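Local coordinates for protein HAT1-interacting factor 1 (Saccharomyces cerevisiae, PDB 4NQ0) that acts as a histone H3 and H4 chaperone in the nuclear HAT-B acetyltransferase complex, binds H2A-H2B dimers too, and takes part in chromatin assembly and telomere silencing, at residues E23-V26 with Q27-K30; A41-R44 with C45-L49; D237-I240 with L241-D244; A249-F252 with S253-I256; D335-D338 with E339-N343. One frame throughout, in Å; residues are numbered along the deposited sequence.

Contact 1. Residues E23-V26 with Q27-K30; sequences ERQV and QIAK
I28 turns CG1 beside its own backbone N (chi1 -68°) and then extends it, which carries CD1 back along the helix to Q25. The amide of Q25, folded over by a bend at chi2 (-35°), meets that methyl through OE1, 3.9 Å from I28 CD1, and the two side chains run side by side, pointing the same way. R24 adds its aliphatic stem, with CG 4.3 Å from I28 CD1. Closer in, I28 CG1 skims the backbone 3.4 Å from R24 O, the same carbonyl to which I28 N donates at 2.9 Å. Three more i to i+4 bonds, from Q27 N to E23 O, A29 N to Q25 O and K30 N to V26 O, complete the bonding of these two α-helical turns. The last is short, K30 N lying 2.7 Å from V26 O, and K30 CB rests 3.1 Å from the same oxygen. Beyond the backbone, K30 bends at its chi3, leaving NZ 4.3 Å from V26 CG1; its charge is taken up by a salt bridge with E62. The polar end of Q25 is likewise held from outside, OE1 accepting a hydrogen bond from R44. Helix 14-34 thus lies against two others: V26, A29 and K30 pack on E62, L63 and I66 of helix 61-77, while Q25, I28 and A29 meet T48, R44 and C45 of helix 38-51.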
loop_
_atom_site.group_PDB
_atom_site.type_symbol
_atom_site.label_atom_id
_atom_site.label_comp_id
_atom_site.label_asym_id
_atom_site.label_seq_id
_atom_site.Cartn_x
_atom_site.Cartn_y
_atom_site.Cartn_z
ATOM N N GLU A 23 -2.252 5.236 22.126
ATOM C CA GLU A 23 -0.900 4.776 21.812
ATOM C C GLU A 23 -0.614 3.392 22.388
ATOM O O GLU A 23 0.026 2.578 21.737
ATOM C CB GLU A 23 0.159 5.786 22.285
ATOM C CG GLU A 23 0.137 7.119 21.531
ATOM C CD GLU A 23 -0.076 6.952 20.022
ATOM O OE1 GLU A 23 0.709 6.222 19.378
ATOM O OE2 GLU A 23 -1.038 7.547 19.476
ATOM N N ARG A 24 -1.104 3.102 23.588
ATOM C CA ARG A 24 -0.894 1.775 24.157
ATOM C C ARG A 24 -1.659 0.722 23.352
ATOM O O ARG A 24 -1.136 -0.353 23.067
ATOM C CB ARG A 24 -1.309 1.738 25.624
ATOM C CG ARG A 24 -0.764 0.517 26.371
ATOM C CD ARG A 24 -1.244 0.458 27.815
ATOM N NE ARG A 24 -1.042 1.730 28.507
ATOM C CZ ARG A 24 -2.006 2.576 28.872
ATOM N NH1 ARG A 24 -1.680 3.702 29.497
ATOM N NH2 ARG A 24 -3.291 2.315 28.633
ATOM N N GLN A 25 -2.891 1.045 22.965
ATOM C CA GLN A 25 -3.719 0.125 22.171
ATOM C C GLN A 25 -3.113 -0.211 20.798
ATOM O O GLN A 25 -3.175 -1.362 20.357
ATOM C CB GLN A 25 -5.131 0.687 22.001
ATOM C CG GLN A 25 -5.928 0.852 23.305
ATOM C CD GLN A 25 -5.638 -0.238 24.317
ATOM O OE1 GLN A 25 -5.895 -1.429 24.079
ATOM N NE2 GLN A 25 -5.086 0.158 25.449
ATOM N N VAL A 26 -2.541 0.792 20.135
ATOM C CA VAL A 26 -1.799 0.595 18.886
ATOM C C VAL A 26 -0.650 -0.409 19.087
ATOM O O VAL A 26 -0.496 -1.343 18.310
ATOM C CB VAL A 26 -1.236 1.940 18.346
ATOM C CG1 VAL A 26 -0.129 1.704 17.297
ATOM C CG2 VAL A 26 -2.352 2.791 17.776
ATOM N N GLN A 27 0.132 -0.224 20.151
ATOM C CA GLN A 27 1.242 -1.132 20.460
ATOM C C GLN A 27 0.773 -2.563 20.737
ATOM O O GLN A 27 1.402 -3.532 20.284
ATOM C CB GLN A 27 2.074 -0.606 21.634
ATOM C CG GLN A 27 2.924 0.614 21.278
ATOM C CD GLN A 27 3.883 0.359 20.106
ATOM O OE1 GLN A 27 4.742 -0.537 20.155
ATOM N NE2 GLN A 27 3.720 1.146 19.031
ATOM N N ILE A 28 -0.326 -2.692 21.474
ATOM C CA ILE A 28 -0.900 -4.003 21.746
ATOM C C ILE A 28 -1.391 -4.639 20.444
ATOM O O ILE A 28 -1.116 -5.809 20.181
ATOM C CB ILE A 28 -2.053 -3.914 22.769
ATOM C CG1 ILE A 28 -1.518 -3.536 24.151
ATOM C CG2 ILE A 28 -2.787 -5.233 22.878
ATOM C CD1 ILE A 28 -2.611 -3.158 25.131
ATOM N N ALA A 29 -2.106 -3.861 19.631
ATOM C CA ALA A 29 -2.653 -4.344 18.373
ATOM C C ALA A 29 -1.530 -4.744 17.416
ATOM O O ALA A 29 -1.617 -5.764 16.749
ATOM C CB ALA A 29 -3.535 -3.280 17.733
ATOM N N LYS A 30 -0.496 -3.913 17.363
ATOM C CA LYS A 30 0.708 -4.172 16.583
ATOM C C LYS A 30 1.355 -5.495 17.001
ATOM O O LYS A 30 1.703 -6.320 16.148
ATOM C CB LYS A 30 1.675 -2.991 16.772
ATOM C CG LYS A 30 3.042 -3.103 16.106
ATOM C CD LYS A 30 3.890 -1.839 16.355
ATOM C CE LYS A 30 3.364 -0.614 15.586
ATOM N NZ LYS A 30 3.874 0.695 16.113
#

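Contact 2. Residues A41-R44 with C45-L49; sequences AAKR and CQQTL
From A41 to T48, helix 38-51 stacks one α-helical turn on the next, within the all-helical TPR-type array of this chaperone, and the side chains of Q47 and T48 fold back over carbonyls of the preceding turn. C45 leads: its N donates to A41 O, and SG sits 3.4 Å from that same oxygen. The buried thiol faces A29 of helix 14-34 and I66 and F67 of helix 61-77. Q46 comes next, its N bonded to A42 O in a nearly straight 2.8 Å link, while its amide bends away to donate through NE2 to D50. Q47 runs beside K43, both pointing the same way; its CG lies 3.3 Å from K43 O, and its NE2 approaches K43 CB at 3.8 Å, a contact of an amide with an aliphatic stem. T48 closes the turn with a double grip on R44 O. Its chi1 of -55° swings OG1 beside the backbone N, from where the hydroxyl donates to that carbonyl alongside the bond from its own peptide N-H. With a valine in its place the hydroxyl is gone, and R44 O would probably be left with only the longer bond from the peptide N-H. The two bonds to R44 O are unequal: T48 OG1 stands 2.7 Å from it, only 21° out of the carbonyl plane, whereas T48 N is 3.2 Å away and 36° above it.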
loop_
_atom_site.group_PDB
_atom_site.type_symbol
_atom_site.label_atom_id
_atom_site.label_comp_id
_atom_site.label_asym_id
_atom_site.label_seq_id
_atom_site.Cartn_x
_atom_site.Cartn_y
_atom_site.Cartn_z
ATOM N N ALA A 41 -6.184 -8.622 17.004
ATOM C CA ALA A 41 -5.606 -7.310 16.655
ATOM C C ALA A 41 -6.673 -6.397 16.044
ATOM O O ALA A 41 -6.748 -5.215 16.371
ATOM C CB ALA A 41 -4.430 -7.479 15.698
ATOM N N ALA A 42 -7.511 -6.962 15.176
ATOM C CA ALA A 42 -8.608 -6.216 14.561
ATOM C C ALA A 42 -9.627 -5.726 15.599
ATOM O O ALA A 42 -10.001 -4.537 15.610
ATOM C CB ALA A 42 -9.293 -7.064 13.506
ATOM N N LYS A 43 -10.079 -6.635 16.466
ATOM C CA LYS A 43 -11.022 -6.270 17.521
ATOM C C LYS A 43 -10.447 -5.167 18.381
ATOM O O LYS A 43 -11.146 -4.248 18.771
ATOM C CB LYS A 43 -11.389 -7.464 18.412
ATOM C CG LYS A 43 -12.384 -8.420 17.774
ATOM C CD LYS A 43 -13.173 -9.251 18.803
ATOM C CE LYS A 43 -12.513 -10.597 19.138
ATOM N NZ LYS A 43 -13.518 -11.725 19.227
ATOM N N ARG A 44 -9.167 -5.277 18.680
ATOM C CA ARG A 44 -8.491 -4.292 19.507
ATOM C C ARG A 44 -8.565 -2.901 18.873
ATOM O O ARG A 44 -8.803 -1.903 19.563
ATOM C CB ARG A 44 -7.028 -4.688 19.672
ATOM C CG ARG A 44 -6.362 -4.034 20.829
ATOM C CD ARG A 44 -6.486 -4.910 22.044
ATOM N NE ARG A 44 -6.189 -4.158 23.247
ATOM C CZ ARG A 44 -6.218 -4.666 24.469
ATOM N NH1 ARG A 44 -6.517 -5.948 24.663
ATOM N NH2 ARG A 44 -5.939 -3.889 25.504
ATOM N N CYS A 45 -8.333 -2.845 17.563
ATOM C CA CYS A 45 -8.398 -1.589 16.806
ATOM C C CYS A 45 -9.830 -1.093 16.749
ATOM O O CYS A 45 -10.093 0.067 17.010
ATOM C CB CYS A 45 -7.877 -1.773 15.370
ATOM S SG CYS A 45 -6.104 -2.096 15.254
ATOM N N GLN A 46 -10.750 -1.990 16.396
ATOM C CA GLN A 46 -12.161 -1.636 16.272
ATOM C C GLN A 46 -12.722 -1.025 17.563
ATOM O O GLN A 46 -13.332 0.037 17.536
ATOM C CB GLN A 46 -12.986 -2.865 15.873
ATOM C CG GLN A 46 -14.489 -2.639 15.860
ATOM C CD GLN A 46 -15.182 -3.312 17.027
ATOM O OE1 GLN A 46 -14.916 -4.483 17.316
ATOM N NE2 GLN A 46 -16.088 -2.583 17.702
ATOM N N GLN A 47 -12.502 -1.700 18.687
ATOM C CA GLN A 47 -13.036 -1.239 19.969
ATOM C C GLN A 47 -12.370 0.059 20.414
ATOM O O GLN A 47 -13.017 0.921 20.986
ATOM C CB GLN A 47 -12.866 -2.310 21.039
ATOM C CG GLN A 47 -13.670 -3.575 20.761
ATOM C CD GLN A 47 -13.222 -4.726 21.614
ATOM O OE1 GLN A 47 -12.598 -4.531 22.657
ATOM N NE2 GLN A 47 -13.521 -5.939 21.178
ATOM N N THR A 48 -11.077 0.203 20.154
ATOM C CA THR A 48 -10.401 1.462 20.461
ATOM C C THR A 48 -11.017 2.575 19.610
ATOM O O THR A 48 -11.349 3.634 20.140
ATOM C CB THR A 48 -8.867 1.375 20.250
ATOM O OG1 THR A 48 -8.343 0.279 21.014
ATOM C CG2 THR A 48 -8.180 2.667 20.688
ATOM N N LEU A 49 -11.212 2.319 18.310
ATOM C CA LEU A 49 -11.762 3.339 17.417
ATOM C C LEU A 49 -13.198 3.733 17.834
ATOM O O LEU A 49 -13.528 4.907 17.804
ATOM C CB LEU A 49 -11.696 2.920 15.931
ATOM C CG LEU A 49 -10.318 3.025 15.241
ATOM C CD1 LEU A 49 -10.268 2.305 13.909
ATOM C CD2 LEU A 49 -9.871 4.474 15.065
#

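Contact 3. Residues D237-I240 with L241-D244; sequences DVYI and LMGD
M242 and Y239, three residues apart, form a Met-aromatic contact on helix 229-248, the first helix of the predicted second TPR repeat. The sulfur meets the ring obliquely: M242 SD is 5.0 Å from the Y239 ring centroid, 60° off the ring normal, and nearest to CD1 at 3.9 Å. An extended methionine chain makes this possible. Its CG stands beside the backbone N (chi1 -75°) and chi2 and chi3 are both near 180°, which lays the thioether along the tyrosine, the two side chains pointing the same way.

Apolar packing continues at the far end of the methionine, where M242 CE touches V238 CG1 at 4.1 Å. Together V238, Y239 and M242 press on L210, L214 and L217 of helix 202-218, while I240 meets A262 and Y266 of helix 252-266 and A282 and L285 of helix 273-290.

The backbone contributes four i to i+4 hydrogen bonds: L241 N to D237 O, M242 N to V238 O, G243 N to Y239 O and D244 N to I240 O. Having no side chain, G243 adds only main chain to this turn.

The polar ends of D237, Y239 and D244 have their hydrogen-bond partners outside this turn. Y239 OH bonds to D180, D244 OD2 to the hydroxyl of Y259, and D237 OD1 makes a hydrogen bond with Y266 OH and a salt bridge with K278. The D244 carboxylate crosses beside I240, with D244 OD1 3.9 Å from I240 CG2.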
loop_
_atom_site.group_PDB
_atom_site.type_symbol
_atom_site.label_atom_id
_atom_site.label_comp_id
_atom_site.label_asym_id
_atom_site.label_seq_id
_atom_site.Cartn_x
_atom_site.Cartn_y
_atom_site.Cartn_z
ATOM N N ASP A 237 3.892 2.975 1.672
ATOM C CA ASP A 237 3.633 1.688 2.335
ATOM C C ASP A 237 2.154 1.329 2.291
ATOM O O ASP A 237 1.792 0.169 2.071
ATOM C CB ASP A 237 4.103 1.710 3.805
ATOM C CG ASP A 237 5.614 1.621 3.956
ATOM O OD1 ASP A 237 6.317 1.254 2.990
ATOM O OD2 ASP A 237 6.098 1.918 5.064
ATOM N N VAL A 238 1.288 2.324 2.489
ATOM C CA VAL A 238 -0.149 2.079 2.440
ATOM C C VAL A 238 -0.581 1.671 1.036
ATOM O O VAL A 238 -1.416 0.759 0.877
ATOM C CB VAL A 238 -0.960 3.289 2.915
ATOM C CG1 VAL A 238 -2.466 3.094 2.610
ATOM C CG2 VAL A 238 -0.715 3.515 4.411
ATOM N N TYR A 239 -0.017 2.328 0.024
ATOM C CA TYR A 239 -0.373 2.018 -1.362
ATOM C C TYR A 239 0.067 0.605 -1.732
ATOM O O TYR A 239 -0.666 -0.099 -2.426
ATOM C CB TYR A 239 0.185 3.058 -2.352
ATOM C CG TYR A 239 -0.670 4.301 -2.493
ATOM C CD1 TYR A 239 -2.023 4.208 -2.804
ATOM C CD2 TYR A 239 -0.125 5.571 -2.341
ATOM C CE1 TYR A 239 -2.814 5.340 -2.945
ATOM C CE2 TYR A 239 -0.903 6.706 -2.474
ATOM C CZ TYR A 239 -2.242 6.585 -2.770
ATOM O OH TYR A 239 -2.989 7.708 -2.898
ATOM N N ILE A 240 1.241 0.181 -1.266
ATOM C CA ILE A 240 1.685 -1.203 -1.467
ATOM C C ILE A 240 0.689 -2.183 -0.842
ATOM O O ILE A 240 0.306 -3.173 -1.471
ATOM C CB ILE A 240 3.105 -1.483 -0.887
ATOM C CG1 ILE A 240 4.196 -0.678 -1.619
ATOM C CG2 ILE A 240 3.429 -2.978 -0.962
ATOM C CD1 ILE A 240 4.366 -1.008 -3.114
ATOM N N LEU A 241 0.263 -1.917 0.385
ATOM C CA LEU A 241 -0.715 -2.785 1.053
ATOM C C LEU A 241 -2.036 -2.813 0.286
ATOM O O LEU A 241 -2.607 -3.871 0.088
ATOM C CB LEU A 241 -0.991 -2.317 2.489
ATOM C CG LEU A 241 -0.917 -3.331 3.630
ATOM C CD1 LEU A 241 -1.423 -2.652 4.928
ATOM C CD2 LEU A 241 -1.684 -4.639 3.368
ATOM N N MET A 242 -2.524 -1.647 -0.124
ATOM C CA MET A 242 -3.718 -1.578 -0.961
ATOM C C MET A 242 -3.545 -2.445 -2.205
ATOM O O MET A 242 -4.419 -3.229 -2.542
ATOM C CB MET A 242 -4.008 -0.145 -1.379
ATOM C CG MET A 242 -4.599 0.706 -0.286
ATOM S SD MET A 242 -4.921 2.333 -0.948
ATOM C CE MET A 242 -5.889 3.038 0.371
ATOM N N GLY A 243 -2.386 -2.333 -2.848
ATOM C CA GLY A 243 -2.098 -3.136 -4.024
ATOM C C GLY A 243 -2.119 -4.623 -3.738
ATOM O O GLY A 243 -2.742 -5.393 -4.474
ATOM N N ASP A 244 -1.445 -5.029 -2.662
ATOM C CA ASP A 244 -1.397 -6.440 -2.277
ATOM C C ASP A 244 -2.803 -6.987 -2.098
ATOM O O ASP A 244 -3.133 -8.044 -2.622
ATOM C CB ASP A 244 -0.621 -6.637 -0.976
ATOM C CG ASP A 244 0.871 -6.361 -1.110
ATOM O OD1 ASP A 244 1.511 -6.226 -0.048
ATOM O OD2 ASP A 244 1.413 -6.297 -2.245
#

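Contact 4. Residues A249-F252 with S253-I256; sequences AEMF and SRAI
The guanidinium of R254 carries the sulfur of M251 over one face: SD lies 4.0 Å above the plane, over its centre, and nearly as close to NE and NH1 as to CZ. R254 NE also makes a salt bridge with E246 of the preceding helix. The second flat group, the ring of F252, is turned at about 40° to that of W292. On M251, chi1 (-56°) and an extended chi2 carry SD to the guanidinium, which R254's own bend at chi3 turns to meet it. The two side chains lie side by side, pointing the same way, and both rest on L207 of helix 202-218.

Beneath them the backbone starts a helix. M251 O takes the N-H of A255 at 2.9 Å, and F252 O takes that of I256 at 3.0 Å. I256 folds back on the same F252 carbonyl, CG1 being 3.1 Å from the oxygen, and its side chain packs on V286, A289 and L290 of helix 273-290. S253 OG is tied to the backbone N of L165.

The residues just before show how the chain turns. E250, with positive phi (67°), is the C-prime residue of a Schellman motif closing helix 229-248, with M251 N bonded to E246 O and E250 N to R247 O. M251 then occupies the N-cap position of helix 252-266. This is the tight turn between the two helices of the predicted second TPR repeat, within the region that interacts with H2A-H2B.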
loop_
_atom_site.group_PDB
_atom_site.type_symbol
_atom_site.label_atom_id
_atom_site.label_comp_id
_atom_site.label_asym_id
_atom_site.label_seq_id
_atom_site.Cartn_x
_atom_site.Cartn_y
_atom_site.Cartn_z
ATOM N N ALA A 249 -7.480 -9.923 -4.232
ATOM C CA ALA A 249 -8.897 -9.903 -4.607
ATOM C C ALA A 249 -9.120 -9.949 -6.123
ATOM O O ALA A 249 -10.248 -9.774 -6.579
ATOM C CB ALA A 249 -9.590 -8.668 -4.012
ATOM N N GLU A 250 -8.043 -10.165 -6.882
ATOM C CA GLU A 250 -8.060 -10.264 -8.345
ATOM C C GLU A 250 -8.417 -8.970 -9.084
ATOM O O GLU A 250 -8.770 -9.001 -10.262
ATOM C CB GLU A 250 -8.966 -11.414 -8.806
ATOM C CG GLU A 250 -8.381 -12.787 -8.530
ATOM C CD GLU A 250 -9.276 -13.898 -9.043
ATOM O OE1 GLU A 250 -10.453 -13.962 -8.625
ATOM O OE2 GLU A 250 -8.801 -14.699 -9.872
ATOM N N MET A 251 -8.289 -7.835 -8.402
ATOM C CA MET A 251 -8.436 -6.535 -9.042
ATOM C C MET A 251 -7.055 -6.058 -9.478
ATOM O O MET A 251 -6.483 -5.145 -8.891
ATOM C CB MET A 251 -9.090 -5.552 -8.077
ATOM C CG MET A 251 -10.415 -6.058 -7.559
ATOM S SD MET A 251 -11.177 -4.963 -6.377
ATOM C CE MET A 251 -10.120 -5.216 -4.975
ATOM N N PHE A 252 -6.535 -6.686 -10.522
ATOM C CA PHE A 252 -5.165 -6.462 -10.962
ATOM C C PHE A 252 -4.896 -5.065 -11.513
ATOM O O PHE A 252 -3.819 -4.536 -11.308
ATOM C CB PHE A 252 -4.762 -7.525 -11.982
ATOM C CG PHE A 252 -4.671 -8.910 -11.396
ATOM C CD1 PHE A 252 -3.540 -9.301 -10.689
ATOM C CD2 PHE A 252 -5.711 -9.813 -11.542
ATOM C CE1 PHE A 252 -3.444 -10.570 -10.138
ATOM C CE2 PHE A 252 -5.629 -11.082 -10.994
ATOM C CZ PHE A 252 -4.492 -11.460 -10.288
ATOM N N SER A 253 -5.873 -4.458 -12.182
ATOM C CA SER A 253 -5.689 -3.107 -12.727
ATOM C C SER A 253 -5.574 -2.083 -11.595
ATOM O O SER A 253 -4.714 -1.207 -11.626
ATOM C CB SER A 253 -6.829 -2.744 -13.688
ATOM O OG SER A 253 -6.781 -1.375 -14.044
ATOM N N ARG A 254 -6.439 -2.207 -10.593
ATOM C CA ARG A 254 -6.370 -1.342 -9.420
ATOM C C ARG A 254 -5.077 -1.583 -8.651
ATOM O O ARG A 254 -4.430 -0.629 -8.200
ATOM C CB ARG A 254 -7.593 -1.533 -8.517
ATOM C CG ARG A 254 -8.847 -0.794 -9.027
ATOM C CD ARG A 254 -10.139 -1.149 -8.258
ATOM N NE ARG A 254 -9.978 -1.018 -6.808
ATOM C CZ ARG A 254 -10.983 -0.945 -5.931
ATOM N NH1 ARG A 254 -12.253 -0.983 -6.333
ATOM N NH2 ARG A 254 -10.715 -0.825 -4.636
ATOM N N ALA A 255 -4.684 -2.850 -8.528
ATOM C CA ALA A 255 -3.431 -3.196 -7.865
ATOM C C ALA A 255 -2.266 -2.463 -8.489
ATOM O O ALA A 255 -1.517 -1.776 -7.789
ATOM C CB ALA A 255 -3.168 -4.707 -7.916
ATOM N N ILE A 256 -2.113 -2.609 -9.804
ATOM C CA ILE A 256 -0.956 -2.062 -10.501
ATOM C C ILE A 256 -0.936 -0.550 -10.333
ATOM O O ILE A 256 0.121 0.035 -10.089
ATOM C CB ILE A 256 -0.945 -2.427 -12.007
ATOM C CG1 ILE A 256 -0.858 -3.939 -12.193
ATOM C CG2 ILE A 256 0.257 -1.797 -12.685
ATOM C CD1 ILE A 256 -1.242 -4.438 -13.602
#

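Contact 5. Residues D335-D338 with E339-N343; sequences DDID and EVQEN
E339 N donates almost straight to D335 O (2.8 Å, 177°), and Q341 N repeats the bond to I337 O at 2.8 Å; they open the last turns of helix 323-344, the C-terminal helix following the predicted TPR 3. V340 N to D336 O and E342 N to D338 O are somewhat longer, and the helix widens into a π-type turn at 340-343. Among the side chains, N343 ND2 reaches back 3.2 Å to E339 OE2, meeting it from above the carboxylate plane. D336 makes a salt bridge with R291.

Packing is led by I337 and Q341, lying side by side and pointing the same way. The amide of Q341, on a chain extended beyond CG from an unstaggered chi1 (-107°), comes up to the CG2 methyl of I337, OE1 at 3.6 Å. Replacing Q341 by a serine would probably leave that methyl without its amide neighbour and open a gap alongside it. V340, with I337 and D336, faces helix 298-316, touching A298, L302 and F305. E342 folds over D338's carbonyl, CG 3.2 Å from D338 O, while D338 OD2 and E342 OE1 stay 6.2 Å apart.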
loop_
_atom_site.group_PDB
_atom_site.type_symbol
_atom_site.label_atom_id
_atom_site.label_comp_id
_atom_site.label_asym_id
_atom_site.label_seq_id
_atom_site.Cartn_x
_atom_site.Cartn_y
_atom_site.Cartn_z
ATOM N N ASP A 335 10.732 -14.700 -16.751
ATOM C CA ASP A 335 9.580 -15.557 -17.067
ATOM C C ASP A 335 8.438 -14.707 -17.633
ATOM O O ASP A 335 7.807 -15.088 -18.614
ATOM C CB ASP A 335 9.071 -16.306 -15.840
ATOM C CG ASP A 335 10.129 -17.173 -15.199
ATOM O OD1 ASP A 335 11.141 -17.498 -15.863
ATOM O OD2 ASP A 335 9.946 -17.521 -14.014
ATOM N N ASP A 336 8.203 -13.545 -17.028
ATOM C CA ASP A 336 7.141 -12.651 -17.498
ATOM C C ASP A 336 7.367 -12.235 -18.957
ATOM O O ASP A 336 6.430 -12.250 -19.770
ATOM C CB ASP A 336 7.022 -11.416 -16.599
ATOM C CG ASP A 336 6.725 -11.767 -15.152
ATOM O OD1 ASP A 336 6.174 -12.849 -14.891
ATOM O OD2 ASP A 336 7.039 -10.952 -14.266
ATOM N N ILE A 337 8.612 -11.890 -19.283
ATOM C CA ILE A 337 8.986 -11.519 -20.644
ATOM C C ILE A 337 8.745 -12.694 -21.592
ATOM O O ILE A 337 8.067 -12.551 -22.610
ATOM C CB ILE A 337 10.465 -11.070 -20.720
ATOM C CG1 ILE A 337 10.630 -9.708 -20.044
ATOM C CG2 ILE A 337 10.941 -11.000 -22.169
ATOM C CD1 ILE A 337 12.059 -9.329 -19.763
ATOM N N ASP A 338 9.281 -13.859 -21.237
ATOM C CA ASP A 338 9.055 -15.084 -22.026
ATOM C C ASP A 338 7.569 -15.334 -22.295
ATOM O O ASP A 338 7.170 -15.492 -23.435
ATOM C CB ASP A 338 9.657 -16.298 -21.323
ATOM C CG ASP A 338 11.165 -16.200 -21.179
ATOM O OD1 ASP A 338 11.705 -16.897 -20.302
ATOM O OD2 ASP A 338 11.810 -15.418 -21.922
ATOM N N GLU A 339 6.764 -15.374 -21.241
ATOM C CA GLU A 339 5.318 -15.586 -21.369
ATOM C C GLU A 339 4.676 -14.662 -22.409
ATOM O O GLU A 339 3.953 -15.122 -23.287
ATOM C CB GLU A 339 4.636 -15.396 -20.012
ATOM C CG GLU A 339 3.098 -15.330 -20.047
ATOM C CD GLU A 339 2.444 -16.645 -20.443
ATOM O OE1 GLU A 339 3.115 -17.698 -20.386
ATOM O OE2 GLU A 339 1.246 -16.622 -20.802
ATOM N N VAL A 340 4.954 -13.367 -22.319
ATOM C CA VAL A 340 4.370 -12.404 -23.251
ATOM C C VAL A 340 4.941 -12.546 -24.667
ATOM O O VAL A 340 4.188 -12.550 -25.647
ATOM C CB VAL A 340 4.537 -10.958 -22.740
ATOM C CG1 VAL A 340 4.072 -9.946 -23.786
ATOM C CG2 VAL A 340 3.761 -10.783 -21.446
ATOM N N GLN A 341 6.257 -12.684 -24.787
ATOM C CA GLN A 341 6.866 -12.819 -26.112
ATOM C C GLN A 341 6.355 -14.039 -26.878
ATOM O O GLN A 341 6.157 -13.962 -28.090
ATOM C CB GLN A 341 8.402 -12.823 -26.040
ATOM C CG GLN A 341 9.031 -11.525 -26.547
ATOM C CD GLN A 341 10.403 -11.226 -25.945
ATOM O OE1 GLN A 341 11.161 -12.130 -25.599
ATOM N NE2 GLN A 341 10.724 -9.943 -25.831
ATOM N N GLU A 342 6.109 -15.141 -26.169
ATOM C CA GLU A 342 5.716 -16.401 -26.800
ATOM C C GLU A 342 4.207 -16.547 -27.026
ATOM O O GLU A 342 3.793 -17.092 -28.047
ATOM C CB GLU A 342 6.211 -17.589 -25.965
ATOM C CG GLU A 342 7.725 -17.648 -25.775
ATOM C CD GLU A 342 8.480 -18.202 -26.977
ATOM O OE1 GLU A 342 9.650 -17.812 -27.161
ATOM O OE2 GLU A 342 7.925 -19.041 -27.724
ATOM N N ASN A 343 3.387 -16.084 -26.083
ATOM C CA ASN A 343 1.940 -16.321 -26.151
ATOM C C ASN A 343 1.116 -15.096 -26.531
ATOM O O ASN A 343 0.284 -15.158 -27.436
ATOM C CB ASN A 343 1.429 -16.876 -24.821
ATOM C CG ASN A 343 2.097 -18.186 -24.438
ATOM O OD1 ASN A 343 2.732 -18.845 -25.261
ATOM N ND2 ASN A 343 1.959 -18.565 -23.177
#

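All five contacts are local turns, so none closes a long loop; they follow in series from the N terminus, with no nesting or crossing. Contact 1, on helix 14-34, leads through a short connection into contact 2 on helix 38-51, and the two touch, A29 of one meeting A41 of the other, which ties these helices together. A long stretch, partly unmodelled, precedes contact 3, which lies close to the centre of the chain on helix 229-248. Contact 4 carries the chain round into helix 252-266 and touches contact 3, joining that pair of helices. Contact 5 ends the row on helix 323-344, its centre about 46 Å from that of contact 1.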